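Local coordinates for MdbA protein (Corynebacterium matruchotii ATCC 14266, PDB 6BO0) that probably catalyses disulfide bond formation in exported proteins, as a thiol-disulfide oxidoreductase of the DsbA family with a thioredoxin fold, at residues Glu15-Asn20 with Val108-Arg113; Lys37-Asp42 with Phe183-Glu188; His89-Gly94 with Glu157-Ala162; Lys57-Asp62 with Ala193-Gln198. All blocks are in the same frame, centred on the assembly; numbering follows the deposited sequence. Where two conformers were deposited one is given.

Contact 1. Residues Glu15-Asn20 with Val108-Arg113; sequences ETTAFN and VYWNFR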
# COMPACT_ATOMS: atom_id res chain seq x y z
N GLU A 15 -0.48 1.21 -14.90
CA GLU A 15 -1.75 0.53 -14.98
C GLU A 15 -2.92 1.46 -14.79
O GLU A 15 -2.79 2.50 -14.14
CB GLU A 15 -1.83 -0.51 -13.91
CG GLU A 15 -0.88 -1.65 -14.11
CD GLU A 15 -1.14 -2.70 -13.07
OE1 GLU A 15 -2.13 -3.43 -13.25
OE2 GLU A 15 -0.40 -2.72 -12.06
N THR A 16 -4.04 1.11 -15.41
CA THR A 16 -5.29 1.81 -15.20
C THR A 16 -6.04 1.13 -14.10
O THR A 16 -5.87 -0.09 -13.88
CB THR A 16 -6.16 1.74 -16.43
OG1 THR A 16 -6.32 0.36 -16.80
CG2 THR A 16 -5.51 2.54 -17.56
N THR A 17 -6.84 1.89 -13.38
CA THR A 17 -7.66 1.35 -12.31
C THR A 17 -9.10 1.76 -12.50
O THR A 17 -9.40 2.77 -13.17
CB THR A 17 -7.17 1.84 -10.94
OG1 THR A 17 -7.14 3.26 -10.92
CG2 THR A 17 -5.72 1.34 -10.65
N ALA A 18 -10.00 0.95 -11.97
CA ALA A 18 -11.45 1.25 -11.97
C ALA A 18 -11.97 0.96 -10.57
O ALA A 18 -12.87 0.13 -10.39
CB ALA A 18 -12.22 0.47 -13.03
N PHE A 19 -11.50 1.72 -9.62
CA PHE A 19 -11.98 1.64 -8.26
C PHE A 19 -11.64 2.92 -7.52
O PHE A 19 -10.97 3.83 -8.07
CB PHE A 19 -11.46 0.40 -7.52
CG PHE A 19 -9.96 0.24 -7.54
CD1 PHE A 19 -9.13 0.97 -6.69
CD2 PHE A 19 -9.36 -0.63 -8.44
CE1 PHE A 19 -7.75 0.80 -6.73
CE2 PHE A 19 -7.99 -0.81 -8.46
CZ PHE A 19 -7.18 -0.07 -7.61
N ASN A 20 -12.19 3.04 -6.32
CA ASN A 20 -12.04 4.21 -5.47
C ASN A 20 -11.07 3.94 -4.34
O ASN A 20 -10.85 2.79 -3.95
CB ASN A 20 -13.41 4.57 -4.88
CG ASN A 20 -14.44 4.74 -5.95
OD1 ASN A 20 -14.15 5.41 -6.93
ND2 ASN A 20 -15.56 4.07 -5.82
N VAL A 108 -2.89 6.58 -9.29
CA VAL A 108 -1.54 6.96 -8.87
C VAL A 108 -1.14 6.15 -7.64
O VAL A 108 -0.01 5.66 -7.55
CB VAL A 108 -1.46 8.48 -8.64
CG1 VAL A 108 -0.09 8.87 -8.10
CG2 VAL A 108 -1.72 9.23 -9.91
N TYR A 109 -2.07 5.97 -6.70
CA TYR A 109 -1.80 5.16 -5.53
C TYR A 109 -1.38 3.74 -5.92
O TYR A 109 -0.37 3.21 -5.43
CB TYR A 109 -3.01 5.12 -4.59
CG TYR A 109 -2.77 4.15 -3.45
CD1 TYR A 109 -1.90 4.46 -2.42
CD2 TYR A 109 -3.34 2.91 -3.45
CE1 TYR A 109 -1.63 3.55 -1.40
CE2 TYR A 109 -3.07 1.98 -2.45
CZ TYR A 109 -2.23 2.31 -1.42
OH TYR A 109 -1.98 1.38 -0.45
N TRP A 110 -2.18 3.11 -6.77
CA TRP A 110 -1.92 1.73 -7.16
C TRP A 110 -0.54 1.58 -7.80
O TRP A 110 0.24 0.68 -7.46
CB TRP A 110 -3.01 1.28 -8.13
CG TRP A 110 -2.85 -0.11 -8.59
CD1 TRP A 110 -2.21 -0.53 -9.72
CD2 TRP A 110 -3.26 -1.28 -7.91
NE1 TRP A 110 -2.22 -1.90 -9.80
CE2 TRP A 110 -2.86 -2.39 -8.70
CE3 TRP A 110 -3.94 -1.52 -6.72
CZ2 TRP A 110 -3.12 -3.69 -8.32
CZ3 TRP A 110 -4.19 -2.83 -6.36
CH2 TRP A 110 -3.78 -3.88 -7.15
N ASN A 111 -0.25 2.46 -8.75
CA ASN A 111 1.03 2.40 -9.43
C ASN A 111 2.22 2.72 -8.50
O ASN A 111 3.28 2.09 -8.60
CB ASN A 111 1.04 3.28 -10.67
CG ASN A 111 0.23 2.70 -11.80
OD1 ASN A 111 0.43 1.55 -12.16
ND2 ASN A 111 -0.70 3.47 -12.34
N PHE A 112 2.03 3.66 -7.58
CA PHE A 112 3.08 4.00 -6.62
C PHE A 112 3.34 2.84 -5.66
O PHE A 112 4.50 2.52 -5.38
CB PHE A 112 2.71 5.27 -5.88
CG PHE A 112 3.84 5.90 -5.12
CD1 PHE A 112 4.72 6.74 -5.76
CD2 PHE A 112 4.01 5.68 -3.77
CE1 PHE A 112 5.76 7.35 -5.07
CE2 PHE A 112 5.02 6.32 -3.06
CZ PHE A 112 5.89 7.14 -3.73
N ARG A 113 2.27 2.20 -5.19
CA ARG A 113 2.44 1.03 -4.32
C ARG A 113 3.17 -0.08 -5.05
O ARG A 113 4.07 -0.72 -4.49
CB ARG A 113 1.08 0.56 -3.80
CG ARG A 113 1.14 -0.75 -3.03
CD ARG A 113 -0.19 -1.14 -2.43
NE ARG A 113 -0.11 -2.47 -1.81
CZ ARG A 113 -0.27 -3.62 -2.45
NH1 ARG A 113 -0.58 -3.65 -3.73
NH2 ARG A 113 -0.09 -4.75 -1.79
O HOH W 1 1.73 -0.79 -11.55
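Asn111 meets the backbone of Glu15 with both ends of its side-chain amide. Asn111 OD1 accepts from Glu15 N at 2.9 Å, and Asn111 ND2 gives a straighter bond to Glu15 O, also 2.9 Å, reaching the carbonyl on a lone pair. The N-H and C=O of one loop residue are therefore both satisfied by a single asparagine. Water 1 donates a second bond to Asn111 OD1 (2.7 Å). In the Glu15 conformer described (a second was modelled), OE2 takes both this water and the indole N-H: Trp110 NE1 points in the ring plane to Glu15 OE2 at 3.0 Å, meeting it from above the carboxylate plane. Asn111 and Trp110 sit on helix 106-118, part of the helical insertion that DsbA-like proteins add to the thioredoxin fold, and the loop leading to strand 20-24 is laid along it. Farther down that loop the contact turns apolar. Thr17 places its methyl CG2 3.7 Å from Trp110 CB, while Phe19 directs its edge at the indole face in an offset edge-to-face pair, ring planes 73° apart. Phe19 CZ comes within 3.7 Å of Trp110 CE3, and Ile67 of helix 51-68 also packs on the phenyl ring.

Contact 2. Residues Lys37-Asp42 with Phe183-Glu188; sequences KAKTVD and FIDGKE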
# COMPACT_ATOMS: atom_id res chain seq x y z
N LYS A 37 -22.23 -7.06 -1.86
CA LYS A 37 -21.93 -7.95 -0.75
C LYS A 37 -20.44 -8.30 -0.73
O LYS A 37 -20.08 -9.46 -0.53
CB LYS A 37 -22.75 -9.24 -0.85
CG LYS A 37 -24.26 -9.07 -0.85
CD LYS A 37 -24.97 -10.41 -1.01
CE LYS A 37 -24.87 -11.30 0.23
NZ LYS A 37 -25.89 -10.97 1.26
N ALA A 38 -19.58 -7.31 -0.95
CA ALA A 38 -18.16 -7.61 -1.11
C ALA A 38 -17.56 -8.15 0.18
O ALA A 38 -17.93 -7.75 1.29
CB ALA A 38 -17.40 -6.39 -1.58
N LYS A 39 -16.63 -9.09 0.03
CA LYS A 39 -15.81 -9.56 1.14
C LYS A 39 -14.78 -8.50 1.52
O LYS A 39 -14.19 -7.87 0.66
CB LYS A 39 -15.11 -10.84 0.72
CG LYS A 39 -16.06 -12.02 0.61
CD LYS A 39 -15.30 -13.25 0.17
CE LYS A 39 -16.04 -14.53 0.45
NZ LYS A 39 -17.28 -14.65 -0.35
N THR A 40 -14.55 -8.36 2.81
CA THR A 40 -13.50 -7.46 3.31
C THR A 40 -12.19 -8.22 3.40
O THR A 40 -12.12 -9.23 4.07
CB THR A 40 -13.90 -6.89 4.69
OG1 THR A 40 -15.10 -6.12 4.54
CG2 THR A 40 -12.81 -5.99 5.25
N VAL A 41 -11.16 -7.70 2.73
CA VAL A 41 -9.86 -8.35 2.71
C VAL A 41 -8.88 -7.36 3.35
O VAL A 41 -8.59 -6.31 2.79
CB VAL A 41 -9.42 -8.74 1.29
CG1 VAL A 41 -8.07 -9.44 1.33
CG2 VAL A 41 -10.47 -9.62 0.63
N ASP A 42 -8.36 -7.71 4.52
CA ASP A 42 -7.35 -6.90 5.21
C ASP A 42 -5.97 -7.44 4.87
O ASP A 42 -5.71 -8.64 5.07
CB ASP A 42 -7.59 -6.95 6.72
CG ASP A 42 -8.86 -6.24 7.14
OD1 ASP A 42 -8.96 -5.02 6.95
OD2 ASP A 42 -9.79 -6.90 7.67
N PHE A 183 -6.40 -11.33 5.91
CA PHE A 183 -7.65 -11.79 6.51
C PHE A 183 -8.77 -11.58 5.51
O PHE A 183 -8.82 -10.56 4.83
CB PHE A 183 -8.00 -10.99 7.79
CG PHE A 183 -7.04 -11.19 8.92
CD1 PHE A 183 -5.76 -10.67 8.86
CD2 PHE A 183 -7.44 -11.85 10.07
CE1 PHE A 183 -4.89 -10.86 9.92
CE2 PHE A 183 -6.58 -12.03 11.11
CZ PHE A 183 -5.30 -11.53 11.04
N ILE A 184 -9.67 -12.56 5.40
CA ILE A 184 -10.88 -12.43 4.61
C ILE A 184 -12.07 -12.51 5.56
O ILE A 184 -12.22 -13.51 6.26
CB ILE A 184 -11.00 -13.51 3.51
CG1 ILE A 184 -9.82 -13.43 2.53
CG2 ILE A 184 -12.34 -13.38 2.79
CD1 ILE A 184 -9.79 -14.51 1.47
N ASP A 185 -12.87 -11.45 5.61
CA ASP A 185 -13.98 -11.33 6.57
C ASP A 185 -13.52 -11.75 7.97
O ASP A 185 -14.23 -12.44 8.69
CB ASP A 185 -15.19 -12.10 6.08
CG ASP A 185 -15.86 -11.41 4.90
OD1 ASP A 185 -15.73 -10.16 4.75
OD2 ASP A 185 -16.52 -12.11 4.11
N GLY A 186 -12.36 -11.27 8.36
CA GLY A 186 -11.86 -11.45 9.69
C GLY A 186 -11.19 -12.77 10.01
O GLY A 186 -10.79 -12.98 11.15
N LYS A 187 -11.05 -13.65 9.03
CA LYS A 187 -10.40 -14.95 9.22
C LYS A 187 -9.04 -14.90 8.53
O LYS A 187 -8.96 -14.59 7.34
CB LYS A 187 -11.28 -16.05 8.63
CG LYS A 187 -12.60 -16.27 9.37
CD LYS A 187 -13.29 -17.52 8.84
CE LYS A 187 -14.66 -17.71 9.47
NZ LYS A 187 -15.41 -18.81 8.79
N GLU A 188 -7.98 -15.26 9.27
CA GLU A 188 -6.65 -15.24 8.70
C GLU A 188 -6.48 -16.33 7.67
O GLU A 188 -6.87 -17.49 7.90
CB GLU A 188 -5.54 -15.34 9.75
CG GLU A 188 -4.19 -15.08 9.08
CD GLU A 188 -2.99 -14.90 9.98
OE1 GLU A 188 -3.12 -14.85 11.22
OE2 GLU A 188 -1.88 -14.78 9.39
O HOH W 2 -17.29 -7.55 4.04
O HOH W 3 -11.07 -9.19 6.79
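Asp42 and Phe183 form an antiparallel hydrogen-bonded pair where strand 39-45 of the thioredoxin-fold sheet meets strand 181-184, just before the latter turns back in a type I' beta hairpin. Backbone bonds set the register: Asp42 N gives to Phe183 O and Phe183 N returns to Asp42 O, each 2.9 Å long. Beyond the non-hydrogen-bonded pair Val41 and Ile184, the ladder makes one more backbone link, from Asp185 N to Thr40 O at 2.8 Å and almost in line with the carbonyl bond. There a side chain takes over. Asp185, first of the two central turn residues, swings its carboxylate back, and Thr40 N donates to Asp185 OD1 (2.9 Å, 165° at the hydrogen), approaching from above the carboxylate plane.

Water adds a second layer of polar links. Water 2 donates to Ala38 O and Asp185 OD1 and accepts from Thr40 OG1, while water 3 takes the N-H of Gly186 in the turn. The carboxylate of Asp42 is held chiefly from outside, by Arg77.

Apolar contacts are lighter. Val41 and Ile184 share one face of the sheet, with Trp195 packing on Val41; the CB atoms of Asp42 and Phe183 meet on the other. At the hairpin's flank Lys39 CD lies 4.0 Å from Ile184 CG2. Nearer the backbone the same side chain rests against a carboxylate instead, with Lys39 CG 3.5 Å from Asp185 OD2.

Contact 3. Residues His89-Gly94 with Glu157-Ala162; sequences HSNKAG and EFKKIA
Phe158 drives its ring against the backbone of helix 89-94 at Gly94, the main contact where the first helix of the DsbA-type helical insertion crosses helix 155-172, the one that leads back to the thioredoxin-fold sheet. The short axes pass 10.1 Å apart at 112°, so the two helices meet over a small patch, filled mostly by this one phenyl ring.

The ring stands out from its helix with CG anti to the backbone N (chi1 178°) and lies with one face over Gly94. Gly94 CA makes a CH-pi contact 4.0 Å from the centroid of the Phe158 ring, 26° off the normal, and the peptide beyond it continues over the rim, with Gly94 O 3.6 Å from Phe158 CD1. Gly94 has no side chain, and Phe158 CZ comes to 3.6 Å from Gly94 CA, close against the backbone. Thr95 and Tyr98 of the same helix also touch the ring.

Asn91, one turn earlier, meets the edge of that ring, its amide almost perpendicular to the phenyl plane. The amide is fixed by polar partners in the loop ahead of its helix: ND2 donates to Asp83 OD2, and OD1 accepts from Asn80 ND2. Beside it, Ser90 bonds through OG to Asp46 and to Ser48, next to Cys49 of the probable redox motif, so that this end of helix 89-103 is linked by hydrogen bonds to the segment carrying it. Asn91 OD1 itself points at the phenyl edge in the ring plane, 3.8 Å from both Phe158 CE2 and CD2.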
# COMPACT_ATOMS: atom_id res chain seq x y z
N HIS A 89 13.01 3.62 6.07
CA HIS A 89 12.37 3.40 4.80
C HIS A 89 10.90 3.07 4.92
O HIS A 89 10.06 3.52 4.13
CB HIS A 89 13.09 2.31 4.01
CG HIS A 89 12.60 2.20 2.62
ND1 HIS A 89 12.98 3.10 1.64
CD2 HIS A 89 11.75 1.31 2.05
CE1 HIS A 89 12.36 2.76 0.53
NE2 HIS A 89 11.60 1.69 0.75
N SER A 90 10.56 2.23 5.90
CA SER A 90 9.16 1.82 6.01
C SER A 90 8.25 3.01 6.29
O SER A 90 7.13 3.11 5.75
CB SER A 90 8.97 0.75 7.08
OG SER A 90 9.77 -0.39 6.79
N ASN A 91 8.74 3.93 7.13
CA ASN A 91 8.01 5.15 7.42
C ASN A 91 7.99 6.11 6.25
O ASN A 91 6.94 6.72 5.96
CB ASN A 91 8.61 5.84 8.64
CG ASN A 91 8.05 5.27 9.93
OD1 ASN A 91 6.89 5.53 10.27
ND2 ASN A 91 8.84 4.48 10.64
N LYS A 92 9.11 6.31 5.58
CA LYS A 92 9.15 7.27 4.47
C LYS A 92 8.28 6.79 3.30
O LYS A 92 7.45 7.54 2.77
CB LYS A 92 10.58 7.55 4.05
CG LYS A 92 11.42 8.25 5.14
CD LYS A 92 12.91 8.17 4.86
CE LYS A 92 13.72 8.53 6.08
NZ LYS A 92 15.17 8.40 5.81
N ALA A 93 8.50 5.56 2.90
CA ALA A 93 7.69 4.98 1.82
C ALA A 93 6.23 4.91 2.21
O ALA A 93 5.36 5.24 1.40
CB ALA A 93 8.22 3.60 1.46
N GLY A 94 5.95 4.49 3.45
CA GLY A 94 4.58 4.41 3.89
C GLY A 94 3.91 5.77 3.92
O GLY A 94 2.76 5.92 3.50
N GLU A 157 0.76 11.56 11.12
CA GLU A 157 -0.48 10.82 10.91
C GLU A 157 -0.18 9.37 10.53
O GLU A 157 -0.80 8.43 11.03
CB GLU A 157 -1.27 11.52 9.83
CG GLU A 157 -2.67 11.02 9.59
CD GLU A 157 -3.52 12.04 8.84
OE1 GLU A 157 -3.60 13.20 9.28
OE2 GLU A 157 -4.13 11.69 7.83
N PHE A 158 0.82 9.18 9.67
CA PHE A 158 1.20 7.85 9.25
C PHE A 158 1.76 7.03 10.41
O PHE A 158 1.51 5.84 10.50
CB PHE A 158 2.19 7.89 8.08
CG PHE A 158 2.61 6.49 7.69
CD1 PHE A 158 1.75 5.68 6.96
CD2 PHE A 158 3.78 5.94 8.18
CE1 PHE A 158 2.07 4.35 6.71
CE2 PHE A 158 4.10 4.61 7.93
CZ PHE A 158 3.24 3.82 7.20
N LYS A 159 2.54 7.65 11.30
CA LYS A 159 3.03 6.91 12.47
C LYS A 159 1.86 6.28 13.23
O LYS A 159 1.94 5.11 13.67
CB LYS A 159 3.85 7.82 13.40
CG LYS A 159 5.22 8.21 12.87
CD LYS A 159 5.97 9.07 13.88
CE LYS A 159 6.95 10.03 13.21
NZ LYS A 159 7.81 10.70 14.22
N LYS A 160 0.79 7.04 13.40
CA LYS A 160 -0.39 6.51 14.09
C LYS A 160 -1.10 5.44 13.26
O LYS A 160 -1.60 4.46 13.81
CB LYS A 160 -1.37 7.64 14.45
CG LYS A 160 -2.61 7.14 15.19
CD LYS A 160 -3.39 8.26 15.85
CE LYS A 160 -4.86 7.95 16.04
NZ LYS A 160 -5.20 6.64 16.61
N ILE A 161 -1.22 5.64 11.94
CA ILE A 161 -1.79 4.59 11.04
C ILE A 161 -1.06 3.26 11.30
O ILE A 161 -1.68 2.21 11.50
CB ILE A 161 -1.57 5.00 9.51
CG1 ILE A 161 -2.40 6.21 9.08
CG2 ILE A 161 -1.79 3.79 8.57
CD1 ILE A 161 -3.88 5.97 8.98
N ALA A 162 0.26 3.30 11.25
CA ALA A 162 1.07 2.10 11.39
C ALA A 162 0.90 1.46 12.77
O ALA A 162 0.72 0.24 12.89
CB ALA A 162 2.53 2.45 11.14

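Contact 4. Residues Lys57-Asp62 with Ala193-Gln198; sequences KETDAD and ATWPSQ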
# COMPACT_ATOMS: atom_id res chain seq x y z
N LYS A 57 3.67 -9.08 -5.81
CA LYS A 57 3.97 -9.53 -7.16
C LYS A 57 3.07 -10.71 -7.55
O LYS A 57 2.61 -10.82 -8.68
CB LYS A 57 5.45 -9.97 -7.20
CG LYS A 57 5.93 -10.57 -8.51
CD LYS A 57 7.44 -10.78 -8.50
CE LYS A 57 7.83 -12.05 -7.74
NZ LYS A 57 9.27 -12.04 -7.38
N GLU A 58 2.83 -11.60 -6.59
CA GLU A 58 2.04 -12.81 -6.85
C GLU A 58 0.55 -12.56 -7.04
O GLU A 58 -0.11 -13.27 -7.78
CB GLU A 58 2.21 -13.83 -5.71
CG GLU A 58 3.57 -14.52 -5.70
CD GLU A 58 3.91 -15.15 -7.04
OE1 GLU A 58 3.03 -15.82 -7.61
OE2 GLU A 58 5.05 -14.98 -7.55
N THR A 59 0.02 -11.55 -6.36
CA THR A 59 -1.41 -11.38 -6.27
C THR A 59 -1.97 -10.09 -6.84
O THR A 59 -3.18 -9.95 -6.91
CB THR A 59 -1.88 -11.44 -4.78
OG1 THR A 59 -1.25 -10.40 -4.02
CG2 THR A 59 -1.58 -12.79 -4.19
N ASP A 60 -1.14 -9.11 -7.19
CA ASP A 60 -1.70 -7.79 -7.48
C ASP A 60 -2.69 -7.83 -8.66
O ASP A 60 -3.73 -7.19 -8.58
CB ASP A 60 -0.59 -6.75 -7.72
CG ASP A 60 -0.06 -6.00 -6.41
OD1 ASP A 60 -0.54 -6.18 -5.27
OD2 ASP A 60 0.87 -5.14 -6.56
N ALA A 61 -2.40 -8.57 -9.71
CA ALA A 61 -3.30 -8.58 -10.88
C ALA A 61 -4.66 -9.20 -10.53
O ALA A 61 -5.72 -8.63 -10.85
CB ALA A 61 -2.68 -9.31 -12.04
N ASP A 62 -4.63 -10.33 -9.81
CA ASP A 62 -5.86 -10.98 -9.44
C ASP A 62 -6.63 -10.11 -8.45
O ASP A 62 -7.86 -9.99 -8.52
CB ASP A 62 -5.61 -12.37 -8.87
CG ASP A 62 -5.20 -13.39 -9.94
OD1 ASP A 62 -5.42 -13.17 -11.17
OD2 ASP A 62 -4.68 -14.44 -9.53
N ALA A 193 -0.34 -16.33 -0.55
CA ALA A 193 0.01 -16.20 -1.96
C ALA A 193 -1.14 -16.57 -2.87
O ALA A 193 -1.14 -16.14 -4.03
CB ALA A 193 1.23 -17.05 -2.27
N THR A 194 -2.10 -17.38 -2.38
CA THR A 194 -3.23 -17.80 -3.18
C THR A 194 -4.55 -17.25 -2.65
O THR A 194 -5.62 -17.76 -2.99
CB THR A 194 -3.28 -19.35 -3.31
OG1 THR A 194 -3.52 -19.90 -2.02
CG2 THR A 194 -1.98 -19.93 -3.87
N TRP A 195 -4.52 -16.18 -1.84
CA TRP A 195 -5.79 -15.71 -1.29
C TRP A 195 -6.83 -15.34 -2.34
O TRP A 195 -8.01 -15.58 -2.11
CB TRP A 195 -5.60 -14.60 -0.24
CG TRP A 195 -5.36 -13.21 -0.77
CD1 TRP A 195 -4.16 -12.55 -0.81
CD2 TRP A 195 -6.33 -12.30 -1.32
NE1 TRP A 195 -4.31 -11.31 -1.34
CE2 TRP A 195 -5.63 -11.13 -1.68
CE3 TRP A 195 -7.71 -12.35 -1.56
CZ2 TRP A 195 -6.28 -10.03 -2.25
CZ3 TRP A 195 -8.33 -11.28 -2.13
CH2 TRP A 195 -7.63 -10.13 -2.48
N PRO A 196 -6.44 -14.79 -3.50
CA PRO A 196 -7.49 -14.43 -4.46
C PRO A 196 -8.32 -15.65 -4.90
O PRO A 196 -9.51 -15.51 -5.18
CB PRO A 196 -6.71 -13.80 -5.61
CG PRO A 196 -5.55 -13.15 -4.91
CD PRO A 196 -5.14 -14.23 -3.94
N SER A 197 -7.71 -16.83 -4.91
CA SER A 197 -8.41 -18.05 -5.29
C SER A 197 -9.48 -18.46 -4.28
O SER A 197 -10.26 -19.37 -4.56
CB SER A 197 -7.42 -19.20 -5.52
OG SER A 197 -6.85 -19.68 -4.33
N GLN A 198 -9.51 -17.84 -3.11
CA GLN A 198 -10.62 -18.09 -2.15
C GLN A 198 -11.88 -17.35 -2.48
O GLN A 198 -12.92 -17.65 -1.91
CB GLN A 198 -10.19 -17.65 -0.78
CG GLN A 198 -8.93 -18.33 -0.37
CD GLN A 198 -8.96 -19.01 0.94
OE1 GLN A 198 -9.99 -19.08 1.64
NE2 GLN A 198 -7.82 -19.52 1.30
O HOH W 4 -2.60 -9.07 -2.16
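Ala193 turns its carbonyl to helix 51-68, where the Thr59 methyl CG2 comes to 3.4 Å from Ala193 O. The next carbonyl serves its own turn: Ser197 OG donates to Thr194 O at 2.6 Å. Ser197 N bonds to the same oxygen, which ties the turn 194-197 together. Trp195 then sends its indole inward, toward Met63 and Leu66 of the helix, and reaches Thr59 through water 4. Trp195 NE1 donates to that water at 2.9 Å in the ring plane, and the water donates on to Thr59 OG1 at 2.7 Å. With OG1 between the backbone N and the carbonyl carbon (chi1 60°), this hydroxyl is also hydrogen-bonded to Leu55 O one turn back, while CG2 is left to face the loop. Pro196 is the apolar wedge: its CD packs on the indole face of Trp195 and lies 3.8 Å from Thr59 CG2, and its CB is 3.7 Å from Asp62 CB. Helix 51-68 begins within the Cys-His-Tyr-Cys motif, and the C-terminal segment covers it on the same side of the sheet, a position comparable to that of the C-terminal helix beside the redox-motif helix in thioredoxin-fold proteins.

Overall arrangement
Contact 4 touches both contact 1 and contact 2. Its Asp60 OD1 forms a salt bridge with Arg113 NH1 of contact 1 (3.0 Å), and Trp110 CZ2 packs 3.6 Å from Asp60 O, joining helix 51-68 to the helical insertion. On the sheet side, Trp195 CZ3 lies 3.9 Å from Val41 CG2 of contact 2, and the centres of contacts 2 and 4 are about 14 Å apart. Contact 3 touches none of the others; its centre is about 25 Å from that of contact 4, across the middle of the chain. Between them lies the probable redox motif: strand 39-45 leads to Cys49, seen here as S-hydroxycysteine, and helix 51-68 starts two residues after it.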